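Local coordinates for membrane-associated lipoprotein (Ureaplasma parvum serovar 3 str. ATCC 700970, PDB 3JVC) that is of unknown function but is probably a lipid-anchored membrane lipoprotein, represented here by its lipoprotein-associated type-17 domain, at residues K59-L64 with S82-D87. Numbering follows the deposited sequence.
Sequences KIINFL and SLMLTD
With chi1 at 68°, I61 sets CG1 between its backbone N and carbonyl carbon and CG2 anti to that carbon, which turns the ethyl arm to S82 and the methyl CG2 to M84. CG1 and CD1 lie against the S82 hydroxyl, while CG2 meets M84 CB at 3.6 Å, the two side chains crossing at about a right angle. S82 carries OG anti to its backbone N (chi1 176°), beside the ethyl arm of I61. I61 and N62 both oppose S82, the register slipping by one, which defines a classic beta bulge in the antiparallel pairing of strands 56-64 and 79-87. The extra residue is taken up at I61, whose psi of -28° leaves the extended range. S82 O accepts I61 N at 3.1 Å, nearly in line with its C=O bond, and a weak bond from N62 N; S82 N returns a bond to N62 O at 2.7 Å. Before the bulge, M84 N donates to K59 O at 3.0 Å. On the other face I60 and L83 form a non-hydrogen-bonded pair and lie side by side, CG1 of I60 3.5 Å from CD2 of L83. This apolar face continues onto I45 and I47 of strand 45-49 beyond I60, and onto I11 beyond L83. On the face of N62 and S82, CB of N62 packs 3.6 Å from CB of S82.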
ATOM      1  N   LYS A  59      -8.261   5.917  -2.517  1.00 48.49           N
ATOM      2  CA  LYS A  59      -7.085   6.728  -2.287  1.00 44.25           C
ATOM      3  C   LYS A  59      -6.240   6.045  -1.222  1.00 46.23           C
ATOM      4  O   LYS A  59      -6.776   5.426  -0.285  1.00 36.00           O
ATOM      5  CB  LYS A  59      -7.490   8.126  -1.804  1.00 27.89           C
ATOM      6  CG  LYS A  59      -7.208   9.248  -2.783  1.00 30.68           C
ATOM      7  CD  LYS A  59      -7.997   9.080  -4.053  1.00 52.18           C
ATOM      8  CE  LYS A  59      -7.697  10.196  -5.040  1.00 61.08           C
ATOM      9  NZ  LYS A  59      -8.337   9.939  -6.365  1.00 55.75           N
ATOM     10  N   ILE A  60      -4.923   6.115  -1.390  1.00 43.00           N
ATOM     11  CA  ILE A  60      -4.036   5.552  -0.387  1.00 42.11           C
ATOM     12  C   ILE A  60      -3.456   6.768   0.305  1.00 35.64           C
ATOM     13  O   ILE A  60      -2.746   7.563  -0.292  1.00 44.93           O
ATOM     14  CB  ILE A  60      -2.913   4.704  -0.986  1.00 47.11           C
ATOM     15  CG1 ILE A  60      -3.465   3.355  -1.439  1.00 50.64           C
ATOM     16  CG2 ILE A  60      -1.829   4.468   0.066  1.00 51.75           C
ATOM     17  CD1 ILE A  60      -2.419   2.454  -2.071  1.00 49.55           C
ATOM     18  N   ILE A  61      -3.798   6.907   1.578  1.00 30.64           N
ATOM     19  CA  ILE A  61      -3.368   8.041   2.376  1.00 33.72           C
ATOM     20  C   ILE A  61      -2.140   7.722   3.215  1.00 32.01           C
ATOM     21  O   ILE A  61      -1.357   8.610   3.540  1.00 35.44           O
ATOM     22  CB  ILE A  61      -4.530   8.510   3.293  1.00 40.60           C
ATOM     23  CG1 ILE A  61      -4.830   7.450   4.357  1.00 40.58           C
ATOM     24  CG2 ILE A  61      -5.772   8.721   2.467  1.00 28.29           C
ATOM     25  CD1 ILE A  61      -6.050   7.760   5.202  1.00 31.14           C
ATOM     26  N   ASN A  62      -1.972   6.459   3.566  1.00 22.54           N
ATOM     27  CA  ASN A  62      -0.815   6.068   4.361  1.00 25.31           C
ATOM     28  C   ASN A  62      -0.451   4.615   4.170  1.00 34.09           C
ATOM     29  O   ASN A  62      -1.271   3.774   3.796  1.00 44.98           O
ATOM     30  CB  ASN A  62      -1.051   6.271   5.875  1.00 26.57           C
ATOM     31  CG  ASN A  62      -1.322   7.707   6.245  1.00 34.36           C
ATOM     32  OD1 ASN A  62      -2.466   8.085   6.506  1.00 33.05           O
ATOM     33  ND2 ASN A  62      -0.266   8.524   6.262  1.00 37.63           N
ATOM     34  N   PHE A  63       0.808   4.351   4.462  1.00 25.56           N
ATOM     35  CA  PHE A  63       1.394   3.029   4.418  1.00 26.41           C
ATOM     36  C   PHE A  63       1.958   2.860   5.820  1.00 49.72           C
ATOM     37  O   PHE A  63       2.758   3.687   6.277  1.00 48.97           O
ATOM     38  CB  PHE A  63       2.536   2.986   3.404  1.00 26.76           C
ATOM     39  CG  PHE A  63       2.081   2.991   1.980  1.00 36.92           C
ATOM     40  CD1 PHE A  63       1.511   1.854   1.419  1.00 33.80           C
ATOM     41  CD2 PHE A  63       2.249   4.121   1.188  1.00 37.17           C
ATOM     42  CE1 PHE A  63       1.112   1.835   0.092  1.00 35.82           C
ATOM     43  CE2 PHE A  63       1.853   4.122  -0.147  1.00 40.94           C
ATOM     44  CZ  PHE A  63       1.285   2.971  -0.700  1.00 44.77           C
ATOM     45  N   LEU A  64       1.520   1.814   6.508  1.00 45.94           N
ATOM     46  CA  LEU A  64       2.006   1.535   7.845  1.00 37.10           C
ATOM     47  C   LEU A  64       2.678   0.182   7.821  1.00 41.93           C
ATOM     48  O   LEU A  64       2.412  -0.629   6.932  1.00 50.74           O
ATOM     49  CB  LEU A  64       0.849   1.500   8.844  1.00 34.18           C
ATOM     50  CG  LEU A  64       0.076   2.797   9.098  1.00 38.06           C
ATOM     51  CD1 LEU A  64      -0.646   2.718  10.446  1.00 38.43           C
ATOM     52  CD2 LEU A  64       1.028   3.963   9.128  1.00 27.69           C
ATOM     53  N   SER A  82      -3.361   2.240   4.427  1.00 32.70           N
ATOM     54  CA  SER A  82      -4.451   3.009   5.020  1.00 43.57           C
ATOM     55  C   SER A  82      -5.218   3.574   3.830  1.00 33.31           C
ATOM     56  O   SER A  82      -4.682   4.388   3.068  1.00 36.01           O
ATOM     57  CB  SER A  82      -3.902   4.155   5.873  1.00 38.16           C
ATOM     58  OG  SER A  82      -4.950   4.965   6.389  1.00 35.18           O
ATOM     59  N   LEU A  83      -6.457   3.137   3.657  1.00 28.83           N
ATOM     60  CA  LEU A  83      -7.258   3.612   2.528  1.00 33.33           C
ATOM     61  C   LEU A  83      -8.409   4.545   2.916  1.00 36.58           C
ATOM     62  O   LEU A  83      -9.077   4.329   3.919  1.00 37.71           O
ATOM     63  CB  LEU A  83      -7.850   2.425   1.758  1.00 25.76           C
ATOM     64  CG  LEU A  83      -7.032   1.199   1.344  1.00 30.52           C
ATOM     65  CD1 LEU A  83      -7.910   0.305   0.435  1.00 20.77           C
ATOM     66  CD2 LEU A  83      -5.765   1.620   0.623  1.00 36.98           C
ATOM     67  N   MET A  84      -8.644   5.567   2.103  1.00 47.28           N
ATOM     68  CA  MET A  84      -9.754   6.505   2.310  1.00 34.07           C
ATOM     69  C   MET A  84     -10.690   6.283   1.122  1.00 35.90           C
ATOM     70  O   MET A  84     -10.419   6.749   0.019  1.00 25.38           O
ATOM     71  CB  MET A  84      -9.250   7.955   2.324  1.00 37.09           C
ATOM     72  CG  MET A  84     -10.347   9.004   2.454  1.00 53.14           C
ATOM     73  SD  MET A  84      -9.678  10.682   2.387  1.00 32.26           S
ATOM     74  CE  MET A  84      -9.406  10.871   0.597  1.00 29.51           C
ATOM     75  N   LEU A  85     -11.779   5.561   1.357  1.00 41.03           N
ATOM     76  CA  LEU A  85     -12.755   5.235   0.322  1.00 39.91           C
ATOM     77  C   LEU A  85     -13.948   6.207   0.266  1.00 52.34           C
ATOM     78  O   LEU A  85     -14.649   6.405   1.261  1.00 54.07           O
ATOM     79  CB  LEU A  85     -13.255   3.812   0.577  1.00 42.47           C
ATOM     80  CG  LEU A  85     -12.115   2.815   0.797  1.00 36.65           C
ATOM     81  CD1 LEU A  85     -12.594   1.574   1.520  1.00 43.51           C
ATOM     82  CD2 LEU A  85     -11.524   2.474  -0.544  1.00 41.74           C
ATOM     83  N   THR A  86     -14.181   6.805  -0.902  1.00 58.98           N
ATOM     84  CA  THR A  86     -15.296   7.739  -1.079  1.00 49.23           C
ATOM     85  C   THR A  86     -16.443   7.085  -1.865  1.00 48.86           C
ATOM     86  O   THR A  86     -16.211   6.391  -2.857  1.00 50.24           O
ATOM     87  CB  THR A  86     -14.858   8.999  -1.836  1.00 61.56           C
ATOM     88  OG1 THR A  86     -13.575   9.429  -1.365  1.00 86.57           O
ATOM     89  CG2 THR A  86     -15.863  10.114  -1.606  1.00 42.81           C
ATOM     90  N   ASP A  87     -17.673   7.304  -1.403  1.00 51.46           N
ATOM     91  CA  ASP A  87     -18.879   6.754  -2.028  1.00 42.07           C
ATOM     92  C   ASP A  87     -19.399   7.820  -2.994  1.00 43.43           C
ATOM     93  O   ASP A  87     -19.924   8.842  -2.567  1.00 45.04           O
ATOM     94  CB  ASP A  87     -19.925   6.466  -0.943  1.00 37.96           C
ATOM     95  CG  ASP A  87     -21.228   5.891  -1.507  1.00 45.82           C
ATOM     96  OD1 ASP A  87     -21.580   6.216  -2.670  1.00 39.37           O
ATOM     97  OD2 ASP A  87     -21.908   5.128  -0.772  1.00 48.59           O
TER
HETATM   98  O   HOH W   1      -4.092   6.929   7.914  1.00 21.14           O